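Local coordinates for beta-xylanase (Roseburia intestinalis L1-82, PDB 6SGF), which binds xylan weakly through this carbohydrate-binding module, part of a larger enzyme that probably hydrolyses the internal beta-1,4-xylosidic linkages of xylans, at residues Ile68-Asn74 with Ile104-Met110. Sequence-based numbering, arbitrary orientation.
Sequences ISLKVYN and IDAVGIM. With XYP (beta-D-xylopyranose), chain H.
Lys71 and Met110 cross at an angle on the sugar-binding face of two antiparallel strands, Lys71 CE 3.8 Å from Met110 CE. The lysine chain, extended beyond CG, carries NZ to xylose O3 at 2.9 Å, with a weak bond to O2; a salt bridge to Asp78 and a hydrogen bond to Gln40 probably keep this ammonium charged and fixed. Met110, unbranched and flexible, bends at its third torsion (74°) to follow the sugar; SD and CE abut O3 without bonding to it, each at 3.2 Å, with SD also near C2. Below them the ladder is regular: Lys71 and Gly108 exchange backbone bonds (Gly108 N to Lys71 O, 2.9 Å), as do Ser69 and Met110. Tyr73 turns its CE1 edge to Gly108 N (3.9 Å), and glycine suits because a side chain there would project onto the same face and crowd CE1. Tyr73 CD1 touches Ala106 CB, and Lys42 makes a cation-pi contact with the ring. Losing that ring to an alanine would probably open a gap beside Gly108 and Ala106 and deprive Lys42 of its aromatic partner. The opposite face is tight and apolar: Leu70 CD2 meets Ile109 CG1 at 3.7 Å, and Val72 CG1 meets Ile104 CG2, branched residues filling a sandwich core. Asn74 and Asp105, by contrast, are partly exposed and bond outside the pair, Asn74 ND2 to Asp101 O, Asp105 OD1 weakly to Gly75 N. Strands 84-88 and 40-50 flank 68-73 and 103-110 respectively, while Phe59 of the other sheet packs against Leu70 and Val107.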
loop_
_atom_site.group_PDB
_atom_site.type_symbol
_atom_site.label_atom_id
_atom_site.label_comp_id
_atom_site.label_asym_id
_atom_site.label_seq_id
_atom_site.Cartn_x
_atom_site.Cartn_y
_atom_site.Cartn_z
ATOM N N ILE B 68 -1.444 -19.130 4.745
ATOM C CA ILE B 68 -0.880 -18.282 5.790
ATOM C C ILE B 68 -1.855 -18.143 6.957
ATOM O O ILE B 68 -3.070 -18.261 6.814
ATOM C CB ILE B 68 -0.464 -16.866 5.289
ATOM C CG1 ILE B 68 -1.646 -16.092 4.672
ATOM C CG2 ILE B 68 0.659 -16.970 4.329
ATOM C CD1 ILE B 68 -1.280 -14.712 4.232
ATOM N N SER B 69 -1.278 -17.836 8.117
ATOM C CA SER B 69 -1.983 -17.467 9.328
ATOM C C SER B 69 -1.694 -16.007 9.644
ATOM O O SER B 69 -0.570 -15.529 9.457
ATOM C CB SER B 69 -1.545 -18.386 10.473
ATOM O OG SER B 69 -1.963 -19.707 10.129
ATOM N N LEU B 70 -2.725 -15.291 10.068
ATOM C CA LEU B 70 -2.652 -13.865 10.303
ATOM C C LEU B 70 -2.979 -13.587 11.765
ATOM O O LEU B 70 -3.885 -14.207 12.342
ATOM C CB LEU B 70 -3.599 -13.120 9.379
ATOM C CG LEU B 70 -3.370 -13.396 7.892
ATOM C CD1 LEU B 70 -4.528 -12.784 7.082
ATOM C CD2 LEU B 70 -2.064 -12.910 7.383
ATOM N N LYS B 71 -2.263 -12.639 12.352
ATOM C CA LYS B 71 -2.383 -12.330 13.770
ATOM C C LYS B 71 -2.499 -10.831 14.010
ATOM O O LYS B 71 -1.777 -10.043 13.402
ATOM C CB LYS B 71 -1.161 -12.830 14.555
ATOM C CG LYS B 71 -0.957 -14.322 14.510
ATOM C CD LYS B 71 0.294 -14.700 15.336
ATOM C CE LYS B 71 0.550 -16.199 15.390
ATOM N NZ LYS B 71 1.606 -16.438 16.441
ATOM N N VAL B 72 -3.373 -10.460 14.936
ATOM C CA VAL B 72 -3.498 -9.105 15.450
ATOM C C VAL B 72 -3.156 -9.173 16.933
ATOM O O VAL B 72 -3.899 -9.758 17.726
ATOM C CB VAL B 72 -4.889 -8.525 15.219
ATOM C CG1 VAL B 72 -4.941 -7.089 15.717
ATOM C CG2 VAL B 72 -5.230 -8.602 13.763
ATOM N N TYR B 73 -2.053 -8.556 17.317
ATOM C CA TYR B 73 -1.612 -8.601 18.706
ATOM C C TYR B 73 -2.267 -7.474 19.495
ATOM O O TYR B 73 -2.592 -6.414 18.941
ATOM C CB TYR B 73 -0.107 -8.436 18.796
ATOM C CG TYR B 73 0.739 -9.537 18.228
ATOM C CD1 TYR B 73 0.920 -9.682 16.857
ATOM C CD2 TYR B 73 1.407 -10.406 19.080
ATOM C CE1 TYR B 73 1.746 -10.660 16.346
ATOM C CE2 TYR B 73 2.238 -11.371 18.594
ATOM C CZ TYR B 73 2.396 -11.517 17.239
ATOM O OH TYR B 73 3.225 -12.508 16.789
ATOM N N ASN B 74 -2.461 -7.698 20.793
ATOM C CA ASN B 74 -2.962 -6.634 21.663
ATOM C C ASN B 74 -2.193 -6.648 22.983
ATOM O O ASN B 74 -2.758 -6.565 24.071
ATOM C CB ASN B 74 -4.480 -6.731 21.858
ATOM C CG ASN B 74 -4.937 -7.952 22.677
ATOM O OD1 ASN B 74 -4.349 -9.032 22.636
ATOM N ND2 ASN B 74 -6.038 -7.770 23.410
ATOM N N ILE B 104 -3.999 -2.361 19.882
ATOM C CA ILE B 104 -3.293 -3.155 18.885
ATOM C C ILE B 104 -1.918 -2.539 18.739
ATOM O O ILE B 104 -1.798 -1.384 18.330
ATOM C CB ILE B 104 -4.026 -3.175 17.536
ATOM C CG1 ILE B 104 -5.429 -3.742 17.702
ATOM C CG2 ILE B 104 -3.173 -3.962 16.500
ATOM C CD1 ILE B 104 -6.327 -3.492 16.506
ATOM N N ASP B 105 -0.879 -3.310 19.043
ATOM C CA ASP B 105 0.486 -2.822 18.936
ATOM C C ASP B 105 1.253 -3.465 17.788
ATOM O O ASP B 105 2.300 -2.937 17.387
ATOM C CB ASP B 105 1.260 -3.078 20.243
ATOM C CG ASP B 105 1.324 -4.568 20.628
ATOM O OD1 ASP B 105 0.323 -5.292 20.458
ATOM O OD2 ASP B 105 2.373 -5.018 21.131
ATOM N N ALA B 106 0.756 -4.564 17.230
ATOM C CA ALA B 106 1.514 -5.300 16.225
ATOM C C ALA B 106 0.584 -6.222 15.446
ATOM O O ALA B 106 -0.538 -6.503 15.868
ATOM C CB ALA B 106 2.641 -6.123 16.859
ATOM N N VAL B 107 1.093 -6.702 14.300
ATOM C CA VAL B 107 0.453 -7.735 13.488
ATOM C C VAL B 107 1.511 -8.757 13.086
ATOM O O VAL B 107 2.714 -8.532 13.228
ATOM C CB VAL B 107 -0.235 -7.149 12.240
ATOM C CG1 VAL B 107 -1.346 -6.170 12.674
ATOM C CG2 VAL B 107 0.771 -6.499 11.322
ATOM N N GLY B 108 1.053 -9.918 12.615
ATOM C CA GLY B 108 1.977 -10.965 12.242
ATOM C C GLY B 108 1.432 -11.877 11.155
ATOM O O GLY B 108 0.219 -11.941 10.908
ATOM N N ILE B 109 2.365 -12.576 10.509
ATOM C CA ILE B 109 2.082 -13.613 9.527
ATOM C C ILE B 109 2.903 -14.829 9.919
ATOM O O ILE B 109 4.082 -14.686 10.267
ATOM C CB ILE B 109 2.425 -13.187 8.090
ATOM C CG1 ILE B 109 1.552 -12.005 7.667
ATOM C CG2 ILE B 109 2.294 -14.426 7.160
ATOM C CD1 ILE B 109 1.905 -11.478 6.230
ATOM N N MET B 110 2.275 -16.006 9.891
ATOM C CA MET B 110 2.879 -17.272 10.290
ATOM C C MET B 110 2.434 -18.375 9.326
ATOM O O MET B 110 1.381 -18.269 8.702
ATOM C CB MET B 110 2.451 -17.615 11.731
ATOM C CG MET B 110 2.913 -18.945 12.236
ATOM S SD MET B 110 2.303 -19.247 13.930
ATOM C CE MET B 110 0.571 -19.601 13.694
HETATM C C1 XYP H . 4.133 -20.558 18.215
HETATM C C2 XYP H . 3.186 -19.573 17.528
HETATM C C3 XYP H . 1.776 -20.007 17.734
HETATM C C4 XYP H . 1.569 -21.470 17.418
HETATM C C5 XYP H . 2.558 -22.397 18.140
HETATM O O2 XYP H . 3.477 -18.259 18.010
HETATM O O3 XYP H . 0.934 -19.200 16.862
HETATM O O4 XYP H . 0.223 -21.784 17.809
HETATM O O5 XYP H . 3.898 -21.956 17.748
#